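PDB 3DDV: transcriptional regulator (GntR family) from Enterococcus faecalis, which probably regulates transcription in response to a small molecule sensed by its UTRA effector-binding domain. Local coordinates for residues S12-K17 with I34-R39; M23-L28 with F127-T132; Q89-V94 with L113-V118. All blocks are in the same frame, centred on the assembly; numbering follows the deposited sequence.

Interaction 1: S12-K17 with I34-R39; sequences SYFVAK and ILRMER
Y13 packs against L35 and M37, the most closely packed part of an antiparallel strand pair whose axes run 175° apart. With CG anti to its backbone N (chi1 -171°), the phenol folds along the neighbouring strand. L35 CD1 then sits over one ring face as a CH-pi contact, 4.2 Å from the Y13 centroid. The other methyl, L35 CD2, meets the phenol end, 3.6 Å from Y13 CZ. M37 reaches the same ring differently: its SD lies in the ring plane at the edge, 5.1 Å from the Y13 centroid, a Met-aromatic contact. V15 CG2 adds a methyl contact to L35, and helix 65-70 covers this face through I68, which touches both Y13 and L35.

On the other face the part formed by S12, F14, R36 and E38 is looser. S12 OG makes a weak hydrogen bond to E38 OE1 (3.0 Å), while exposed F14 approaches R36 through CZ, 4.3 Å from R36 CD. A bound magnesium ion lies about 6 Å from the R36 side chain, whose NH2 forms a long, weak ion pair with E22. At the far end of this face I34 is buried against L26.

Between the faces the backbones are joined at S12–E38, F14–R36 and A16–I34. The bond from R36 N to F14 O (2.8 Å) is reciprocated by F14 N to R36 O, whereas S12 N to E38 O is weak at 3.4 Å. L35 and M37 also bond to I55 and A53. Strand 34-43 is thus an inner strand, and 8-16, beyond it, is the outermost strand within this chain at one end of the UTRA domain's antiparallel sheet.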
loop_
_atom_site.group_PDB
_atom_site.type_symbol
_atom_site.label_atom_id
_atom_site.label_comp_id
_atom_site.label_asym_id
_atom_site.label_seq_id
_atom_site.Cartn_x
_atom_site.Cartn_y
_atom_site.Cartn_z
ATOM N N SER B 12 0.794 -14.540 -37.077
ATOM C CA SER B 12 0.296 -13.662 -38.131
ATOM C C SER B 12 1.148 -12.407 -38.296
ATOM O O SER B 12 1.959 -12.070 -37.444
ATOM C CB SER B 12 -1.155 -13.283 -37.899
ATOM O OG SER B 12 -1.235 -12.528 -36.743
ATOM N N TYR B 13 0.948 -11.720 -39.411
ATOM C CA TYR B 13 1.847 -10.668 -39.787
ATOM C C TYR B 13 1.232 -9.902 -40.946
ATOM O O TYR B 13 1.131 -10.403 -42.039
ATOM C CB TYR B 13 3.185 -11.289 -40.194
ATOM C CG TYR B 13 4.307 -10.323 -40.413
ATOM C CD1 TYR B 13 5.118 -9.932 -39.376
ATOM C CD2 TYR B 13 4.570 -9.820 -41.649
ATOM C CE1 TYR B 13 6.162 -9.053 -39.569
ATOM C CE2 TYR B 13 5.624 -8.950 -41.864
ATOM C CZ TYR B 13 6.414 -8.567 -40.811
ATOM O OH TYR B 13 7.463 -7.707 -41.021
ATOM N N PHE B 14 0.800 -8.682 -40.686
ATOM C CA PHE B 14 0.161 -7.872 -41.695
ATOM C C PHE B 14 -0.031 -6.427 -41.269
ATOM O O PHE B 14 -0.030 -6.089 -40.073
ATOM C CB PHE B 14 -1.184 -8.469 -42.069
ATOM C CG PHE B 14 -2.167 -8.524 -40.948
ATOM C CD1 PHE B 14 -2.477 -9.719 -40.355
ATOM C CD2 PHE B 14 -2.834 -7.377 -40.524
ATOM C CE1 PHE B 14 -3.406 -9.778 -39.338
ATOM C CE2 PHE B 14 -3.770 -7.429 -39.502
ATOM C CZ PHE B 14 -4.069 -8.627 -38.918
ATOM N N VAL B 15 -0.259 -5.599 -42.270
ATOM C CA VAL B 15 -0.421 -4.187 -42.090
ATOM C C VAL B 15 -1.893 -3.833 -41.911
ATOM O O VAL B 15 -2.770 -4.351 -42.587
ATOM C CB VAL B 15 0.158 -3.480 -43.306
ATOM C CG1 VAL B 15 -0.114 -2.035 -43.275
ATOM C CG2 VAL B 15 1.635 -3.737 -43.367
ATOM N N ALA B 16 -2.169 -2.937 -40.987
ATOM C CA ALA B 16 -3.539 -2.567 -40.669
ATOM C C ALA B 16 -3.569 -1.112 -40.314
ATOM O O ALA B 16 -2.538 -0.517 -40.025
ATOM C CB ALA B 16 -4.042 -3.364 -39.517
ATOM N N LYS B 17 -4.746 -0.523 -40.377
ATOM C CA LYS B 17 -4.895 0.815 -39.873
ATOM C C LYS B 17 -5.121 0.587 -38.387
ATOM O O LYS B 17 -5.645 -0.427 -37.986
ATOM C CB LYS B 17 -6.000 1.589 -40.636
ATOM C CG LYS B 17 -5.722 1.541 -42.156
ATOM C CD LYS B 17 -5.974 2.795 -42.940
ATOM C CE LYS B 17 -7.534 3.052 -43.091
ATOM N NZ LYS B 17 -8.017 3.660 -44.416
ATOM N N ILE B 34 0.046 0.595 -39.266
ATOM C CA ILE B 34 0.912 -0.087 -38.321
ATOM C C ILE B 34 1.159 -1.493 -38.873
ATOM O O ILE B 34 0.403 -1.994 -39.695
ATOM C CB ILE B 34 0.245 -0.216 -36.964
ATOM C CG1 ILE B 34 -1.079 -1.005 -37.100
ATOM C CG2 ILE B 34 0.009 1.168 -36.359
ATOM C CD1 ILE B 34 -1.391 -2.040 -35.990
ATOM N N LEU B 35 2.251 -2.103 -38.446
ATOM C CA LEU B 35 2.536 -3.498 -38.721
ATOM C C LEU B 35 2.080 -4.248 -37.502
ATOM O O LEU B 35 2.425 -3.890 -36.395
ATOM C CB LEU B 35 4.030 -3.721 -38.911
ATOM C CG LEU B 35 4.408 -5.162 -39.238
ATOM C CD1 LEU B 35 3.764 -5.552 -40.601
ATOM C CD2 LEU B 35 5.925 -5.354 -39.263
ATOM N N ARG B 36 1.286 -5.277 -37.690
ATOM C CA ARG B 36 0.777 -5.978 -36.555
ATOM C C ARG B 36 1.212 -7.372 -36.688
ATOM O O ARG B 36 1.007 -7.981 -37.739
ATOM C CB ARG B 36 -0.714 -5.964 -36.585
ATOM C CG ARG B 36 -1.286 -6.200 -35.230
ATOM C CD ARG B 36 -2.392 -7.203 -35.235
ATOM N NE ARG B 36 -3.220 -6.911 -34.110
ATOM C CZ ARG B 36 -4.075 -5.895 -34.063
ATOM N NH1 ARG B 36 -4.265 -5.079 -35.142
ATOM N NH2 ARG B 36 -4.774 -5.709 -32.924
ATOM N N MET B 37 1.863 -7.874 -35.661
ATOM C CA MET B 37 2.415 -9.228 -35.693
ATOM C C MET B 37 2.177 -9.951 -34.383
ATOM O O MET B 37 2.145 -9.345 -33.300
ATOM C CB MET B 37 3.881 -9.234 -36.102
ATOM C CG MET B 37 4.911 -8.720 -35.127
ATOM S SD MET B 37 6.584 -9.242 -35.627
ATOM C CE MET B 37 6.615 -10.950 -35.058
ATOM N N GLU B 38 1.888 -11.236 -34.520
ATOM C CA GLU B 38 1.523 -12.104 -33.409
ATOM C C GLU B 38 2.490 -13.239 -33.416
ATOM O O GLU B 38 2.810 -13.753 -34.488
ATOM C CB GLU B 38 0.154 -12.690 -33.629
ATOM C CG GLU B 38 -0.921 -11.727 -33.333
ATOM C CD GLU B 38 -2.284 -12.213 -33.704
ATOM O OE1 GLU B 38 -2.453 -13.378 -34.136
ATOM O OE2 GLU B 38 -3.185 -11.388 -33.568
ATOM N N ARG B 39 2.900 -13.682 -32.241
ATOM C CA ARG B 39 4.042 -14.558 -32.153
ATOM C C ARG B 39 3.976 -15.420 -30.885
ATOM O O ARG B 39 3.629 -14.922 -29.834
ATOM C CB ARG B 39 5.251 -13.636 -32.145
ATOM C CG ARG B 39 6.584 -14.272 -32.141
ATOM C CD ARG B 39 7.525 -13.635 -31.064
ATOM N NE ARG B 39 7.958 -12.266 -31.392
ATOM C CZ ARG B 39 8.946 -11.959 -32.242
ATOM N NH1 ARG B 39 9.634 -12.905 -32.888
ATOM N NH2 ARG B 39 9.238 -10.675 -32.449
#

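Interaction 2: M23-L28 with F127-T132; sequences MEKLQL and FEYVRT
K25 lays its aliphatic chain across the phenol of Y129, and L26 packs beside the base of that ring. K25 CG stands almost exactly over the ring, 3.7 Å from the Y129 centroid and only 6° off its normal, a CH-pi contact. The lysine chain bends at chi2 (-76°), which carries CE onward along the ring to 4.0 Å from Y129 OH. L26 CD2 packs against Y129 CB at 4.0 Å and also touches the strand backbone, 3.5 Å from E128 N.

One step outward, the opposite face of Y129 is covered by R131, two residues along the same strand, whose NE lies 3.4 Å above the ring plane. A weak hydrogen bond of 3.4 Å from R131 NH2 to Y129 O helps place that guanidinium, and a second weak one goes to S54 on the adjoining strand. The ring is therefore sandwiched between a lysine chain and an arginine. V118 touches both K25 and Y129, while P56 meets L26 from strand 46-56.

The helix presenting K25 and L26 ends immediately after them in a Schellman motif. Q27 takes positive phi, L28 N bonds to M23 O at 2.9 Å, and the Q27 N to E24 O bond is weak.

A magnesium ion lies about 3 Å from the Y129 side chain, and packing on both ring faces would limit the ring's movement beside it. The charged ends of K25 and R131 have acidic neighbours in E24 and E22, though both pairings are long and weak. No hydrogen bond joins the two segments: the ring is held from its two faces by chain carbons and a guanidinium, so apolar and CH-pi contact seats the helix on the sheet.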
loop_
_atom_site.group_PDB
_atom_site.type_symbol
_atom_site.label_atom_id
_atom_site.label_comp_id
_atom_site.label_asym_id
_atom_site.label_seq_id
_atom_site.Cartn_x
_atom_site.Cartn_y
_atom_site.Cartn_z
ATOM N N MET B 23 -3.875 3.710 -31.680
ATOM C CA MET B 23 -3.688 5.132 -32.010
ATOM C C MET B 23 -3.150 5.872 -30.790
ATOM O O MET B 23 -2.187 6.622 -30.860
ATOM C CB MET B 23 -5.010 5.757 -32.430
ATOM C CG MET B 23 -5.482 5.281 -33.792
ATOM S SD MET B 23 -7.076 5.970 -34.277
ATOM C CE MET B 23 -6.659 7.699 -34.042
ATOM N N GLU B 24 -3.788 5.620 -29.667
ATOM C CA GLU B 24 -3.470 6.281 -28.437
ATOM C C GLU B 24 -2.003 5.992 -27.984
ATOM O O GLU B 24 -1.222 6.929 -27.783
ATOM C CB GLU B 24 -4.531 5.835 -27.405
ATOM C CG GLU B 24 -4.662 6.668 -26.132
ATOM C CD GLU B 24 -4.228 5.943 -24.873
ATOM O OE1 GLU B 24 -3.595 4.868 -24.961
ATOM O OE2 GLU B 24 -4.529 6.459 -23.776
ATOM N N LYS B 25 -1.636 4.712 -27.868
ATOM C CA LYS B 25 -0.311 4.316 -27.383
ATOM C C LYS B 25 0.818 4.618 -28.367
ATOM O O LYS B 25 1.944 4.848 -27.964
ATOM C CB LYS B 25 -0.230 2.809 -27.133
ATOM C CG LYS B 25 -1.308 2.215 -26.289
ATOM C CD LYS B 25 -1.146 2.489 -24.809
ATOM C CE LYS B 25 -2.292 1.830 -24.070
ATOM N NZ LYS B 25 -2.328 2.258 -22.646
ATOM N N LEU B 26 0.551 4.522 -29.663
ATOM C CA LEU B 26 1.601 4.748 -30.643
ATOM C C LEU B 26 1.515 6.180 -31.150
ATOM O O LEU B 26 2.364 6.624 -31.926
ATOM C CB LEU B 26 1.499 3.743 -31.788
ATOM C CG LEU B 26 1.889 2.293 -31.500
ATOM C CD1 LEU B 26 1.763 1.418 -32.781
ATOM C CD2 LEU B 26 3.297 2.235 -30.945
ATOM N N GLN B 27 0.488 6.889 -30.682
ATOM C CA GLN B 27 0.287 8.297 -30.963
ATOM C C GLN B 27 0.243 8.464 -32.441
ATOM O O GLN B 27 1.185 8.951 -33.038
ATOM C CB GLN B 27 1.390 9.154 -30.357
ATOM C CG GLN B 27 1.233 9.421 -28.876
ATOM C CD GLN B 27 2.573 9.794 -28.265
ATOM O OE1 GLN B 27 3.378 10.458 -28.927
ATOM N NE2 GLN B 27 2.843 9.344 -27.024
ATOM N N LEU B 28 -0.855 8.006 -33.014
ATOM C CA LEU B 28 -1.003 7.909 -34.443
ATOM C C LEU B 28 -2.432 8.225 -34.740
ATOM O O LEU B 28 -3.331 7.962 -33.949
ATOM C CB LEU B 28 -0.734 6.482 -34.927
ATOM C CG LEU B 28 0.649 5.820 -34.884
ATOM C CD1 LEU B 28 0.488 4.337 -35.217
ATOM C CD2 LEU B 28 1.622 6.451 -35.856
ATOM N N PHE B 127 7.491 3.599 -30.662
ATOM C CA PHE B 127 7.758 2.740 -31.772
ATOM C C PHE B 127 7.248 1.322 -31.593
ATOM O O PHE B 127 7.446 0.492 -32.460
ATOM C CB PHE B 127 9.248 2.786 -32.110
ATOM C CG PHE B 127 10.117 2.094 -31.130
ATOM C CD1 PHE B 127 10.361 0.736 -31.249
ATOM C CD2 PHE B 127 10.727 2.797 -30.099
ATOM C CE1 PHE B 127 11.184 0.079 -30.339
ATOM C CE2 PHE B 127 11.541 2.155 -29.189
ATOM C CZ PHE B 127 11.776 0.786 -29.292
ATOM N N GLU B 128 6.538 1.042 -30.525
ATOM C CA GLU B 128 6.205 -0.319 -30.212
ATOM C C GLU B 128 5.031 -0.318 -29.240
ATOM O O GLU B 128 5.045 0.437 -28.258
ATOM C CB GLU B 128 7.410 -0.913 -29.521
ATOM C CG GLU B 128 7.637 -2.294 -29.838
ATOM C CD GLU B 128 8.807 -2.955 -29.050
ATOM O OE1 GLU B 128 9.157 -2.547 -27.874
ATOM O OE2 GLU B 128 9.313 -3.957 -29.647
ATOM N N TYR B 129 4.015 -1.136 -29.485
ATOM C CA TYR B 129 3.008 -1.395 -28.458
ATOM C C TYR B 129 2.881 -2.894 -28.370
ATOM O O TYR B 129 2.445 -3.544 -29.289
ATOM C CB TYR B 129 1.679 -0.766 -28.857
ATOM C CG TYR B 129 0.550 -1.092 -27.927
ATOM C CD1 TYR B 129 0.760 -1.209 -26.576
ATOM C CD2 TYR B 129 -0.741 -1.242 -28.396
ATOM C CE1 TYR B 129 -0.272 -1.491 -25.711
ATOM C CE2 TYR B 129 -1.795 -1.500 -27.520
ATOM C CZ TYR B 129 -1.535 -1.636 -26.179
ATOM O OH TYR B 129 -2.537 -1.930 -25.288
ATOM N N VAL B 130 3.313 -3.466 -27.281
ATOM C CA VAL B 130 3.532 -4.909 -27.250
ATOM C C VAL B 130 2.730 -5.475 -26.113
ATOM O O VAL B 130 2.680 -4.899 -25.019
ATOM C CB VAL B 130 5.061 -5.262 -27.134
ATOM C CG1 VAL B 130 5.290 -6.767 -27.228
ATOM C CG2 VAL B 130 5.848 -4.510 -28.223
ATOM N N ARG B 131 2.029 -6.559 -26.382
ATOM C CA ARG B 131 1.074 -7.063 -25.404
ATOM C C ARG B 131 1.327 -8.546 -25.362
ATOM O O ARG B 131 1.099 -9.266 -26.363
ATOM C CB ARG B 131 -0.341 -6.762 -25.845
ATOM C CG ARG B 131 -0.583 -5.266 -26.056
ATOM C CD ARG B 131 -1.512 -4.993 -27.210
ATOM N NE ARG B 131 -0.773 -4.744 -28.420
ATOM C CZ ARG B 131 -1.340 -4.527 -29.605
ATOM N NH1 ARG B 131 -2.637 -4.573 -29.775
ATOM N NH2 ARG B 131 -0.593 -4.298 -30.646
ATOM N N THR B 132 1.862 -8.975 -24.231
ATOM C CA THR B 132 2.324 -10.304 -24.102
ATOM C C THR B 132 1.570 -11.035 -23.023
ATOM O O THR B 132 1.270 -10.490 -21.977
ATOM C CB THR B 132 3.749 -10.291 -23.768
ATOM O OG1 THR B 132 4.447 -9.658 -24.827
ATOM C CG2 THR B 132 4.233 -11.699 -23.593
#

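Interaction 3: Q89-V94 with L113-V118; sequences QTISAV and LRVRQV
R114 extends anti to its backbone N (chi1 -170°) and then turns at chi3 (86°), bringing its guanidinium beside S92, whose OG is turned in between its own backbone N and carbonyl carbon (chi1 54°). One guanidinium face receives S92 OG; R116 NH2 lies over the other, on a basic side of the sheet that also carries R131. Further along, V94 CG2 packs against R114 obliquely. A water ties the polar atoms together: it donates to T90 O at 2.8 Å, accepts from R114 NE at 3.3 Å, and is hydrogen-bonded to S92 OG at 2.6 Å.

The other face is more apolar. I91 CG2 meets L113 CD1 at 3.5 Å, with F141 touching both, and Q89 NE2 makes a weak bond to Q117 OE1 at 3.1 Å.

Reciprocal backbone bonds fix the register, T90 with R116 and S92 with R114, the shortest being R114 N to S92 O at 2.7 Å. Although 84-95 is outermost within its own chain, Q89, T90 and I91 also pair antiparallel with a strand of the second subunit. The arrangement is that of an antiparallel beta ladder whose sheet continues across a subunit interface.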
loop_
_atom_site.group_PDB
_atom_site.type_symbol
_atom_site.label_atom_id
_atom_site.label_comp_id
_atom_site.label_asym_id
_atom_site.label_seq_id
_atom_site.Cartn_x
_atom_site.Cartn_y
_atom_site.Cartn_z
ATOM N N GLN B 89 5.702 -0.443 -18.710
ATOM C CA GLN B 89 5.113 -1.759 -18.673
ATOM C C GLN B 89 4.014 -1.777 -17.640
ATOM O O GLN B 89 4.116 -1.141 -16.614
ATOM C CB GLN B 89 6.176 -2.763 -18.260
ATOM C CG GLN B 89 7.061 -3.200 -19.353
ATOM C CD GLN B 89 8.275 -3.915 -18.833
ATOM O OE1 GLN B 89 8.792 -3.543 -17.765
ATOM N NE2 GLN B 89 8.755 -4.934 -19.575
ATOM N N THR B 90 2.969 -2.526 -17.910
ATOM C CA THR B 90 1.851 -2.650 -16.991
ATOM C C THR B 90 1.587 -4.120 -16.884
ATOM O O THR B 90 1.256 -4.772 -17.876
ATOM C CB THR B 90 0.614 -1.899 -17.496
ATOM O OG1 THR B 90 0.996 -0.556 -17.807
ATOM C CG2 THR B 90 -0.515 -1.859 -16.439
ATOM N N ILE B 91 1.788 -4.646 -15.684
ATOM C CA ILE B 91 1.714 -6.067 -15.428
ATOM C C ILE B 91 0.427 -6.409 -14.718
ATOM O O ILE B 91 0.104 -5.808 -13.721
ATOM C CB ILE B 91 2.878 -6.500 -14.569
ATOM C CG1 ILE B 91 4.184 -6.031 -15.220
ATOM C CG2 ILE B 91 2.872 -8.013 -14.380
ATOM C CD1 ILE B 91 5.344 -6.360 -14.375
ATOM N N SER B 92 -0.329 -7.354 -15.261
ATOM C CA SER B 92 -1.555 -7.802 -14.614
ATOM C C SER B 92 -1.682 -9.286 -14.802
ATOM O O SER B 92 -0.887 -9.894 -15.485
ATOM C CB SER B 92 -2.761 -7.098 -15.226
ATOM O OG SER B 92 -2.774 -7.273 -16.635
ATOM N N ALA B 93 -2.695 -9.849 -14.185
ATOM C CA ALA B 93 -2.983 -11.258 -14.217
ATOM C C ALA B 93 -4.363 -11.461 -14.853
ATOM O O ALA B 93 -5.291 -10.774 -14.525
ATOM C CB ALA B 93 -2.990 -11.777 -12.835
ATOM N N VAL B 94 -4.484 -12.418 -15.759
ATOM C CA VAL B 94 -5.715 -12.641 -16.491
ATOM C C VAL B 94 -5.928 -14.131 -16.742
ATOM O O VAL B 94 -4.995 -14.890 -16.829
ATOM C CB VAL B 94 -5.652 -11.888 -17.824
ATOM C CG1 VAL B 94 -6.752 -12.313 -18.723
ATOM C CG2 VAL B 94 -5.774 -10.396 -17.554
ATOM N N LEU B 113 0.046 -14.178 -17.015
ATOM C CA LEU B 113 0.695 -12.951 -16.602
ATOM C C LEU B 113 0.738 -12.114 -17.851
ATOM O O LEU B 113 1.330 -12.522 -18.865
ATOM C CB LEU B 113 2.129 -13.176 -16.092
ATOM C CG LEU B 113 2.740 -11.836 -15.680
ATOM C CD1 LEU B 113 2.206 -11.491 -14.293
ATOM C CD2 LEU B 113 4.205 -11.823 -15.725
ATOM N N ARG B 114 0.125 -10.943 -17.772
ATOM C CA ARG B 114 0.011 -10.089 -18.925
ATOM C C ARG B 114 0.876 -8.904 -18.781
ATOM O O ARG B 114 0.820 -8.209 -17.792
ATOM C CB ARG B 114 -1.388 -9.566 -19.077
ATOM C CG ARG B 114 -1.552 -8.870 -20.425
ATOM C CD ARG B 114 -2.981 -8.707 -20.799
ATOM N NE ARG B 114 -3.410 -7.497 -20.183
ATOM C CZ ARG B 114 -4.646 -7.272 -19.755
ATOM N NH1 ARG B 114 -5.570 -8.214 -19.892
ATOM N NH2 ARG B 114 -4.963 -6.101 -19.181
ATOM N N VAL B 115 1.652 -8.644 -19.803
ATOM C CA VAL B 115 2.459 -7.443 -19.823
ATOM C C VAL B 115 2.108 -6.672 -21.061
ATOM O O VAL B 115 2.186 -7.196 -22.150
ATOM C CB VAL B 115 3.970 -7.763 -19.861
ATOM C CG1 VAL B 115 4.785 -6.471 -19.746
ATOM C CG2 VAL B 115 4.278 -8.698 -18.779
ATOM N N ARG B 116 1.731 -5.428 -20.882
ATOM C CA ARG B 116 1.572 -4.533 -21.978
ATOM C C ARG B 116 2.642 -3.481 -21.857
ATOM O O ARG B 116 2.822 -2.887 -20.803
ATOM C CB ARG B 116 0.232 -3.825 -21.875
ATOM C CG ARG B 116 -1.014 -4.707 -22.005
ATOM C CD ARG B 116 -2.086 -3.842 -22.463
ATOM N NE ARG B 116 -3.419 -4.155 -21.983
ATOM C CZ ARG B 116 -4.267 -4.944 -22.621
ATOM N NH1 ARG B 116 -3.911 -5.609 -23.760
ATOM N NH2 ARG B 116 -5.469 -5.097 -22.096
ATOM N N GLN B 117 3.263 -3.165 -22.975
ATOM C CA GLN B 117 4.386 -2.264 -22.981
ATOM C C GLN B 117 4.367 -1.307 -24.168
ATOM O O GLN B 117 4.048 -1.726 -25.256
ATOM C CB GLN B 117 5.597 -3.125 -23.059
ATOM C CG GLN B 117 6.754 -2.544 -23.778
ATOM C CD GLN B 117 7.999 -3.419 -23.564
ATOM O OE1 GLN B 117 8.235 -3.993 -22.484
ATOM N NE2 GLN B 117 8.756 -3.564 -24.619
ATOM N N VAL B 118 4.686 -0.032 -23.928
ATOM C CA VAL B 118 5.036 0.930 -24.974
ATOM C C VAL B 118 6.505 1.336 -24.857
ATOM O O VAL B 118 6.973 1.594 -23.765
ATOM C CB VAL B 118 4.212 2.200 -24.900
ATOM C CG1 VAL B 118 4.600 3.112 -26.045
ATOM C CG2 VAL B 118 2.769 1.872 -24.950
HETATM O O HOH W 1 -1.237 -5.952 -18.272
#

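Overall arrangement
All three contacts involve one antiparallel sheet. Interactions 1 and 3 are strand pairings at its two ends, their centres about 20 Å apart on opposite sides of the chain's centre; interaction 2 seats helix 20-26 on strand 126-135 between them. Only that middle contact is buried, and it does without cross-segment hydrogen bonds, whereas the two partly buried ladders depend on backbone pairing. The ends differ too: 12-17 meets no other chain of the assembly, while 89-94 continues into a second subunit. I34 packs on L26 and L28, linking interactions 1 and 2, and V130 O with Q117 N probably hydrogen-bonds between 2 and 3. R36, Y129 and R116 bring all three toward the magnesium ion.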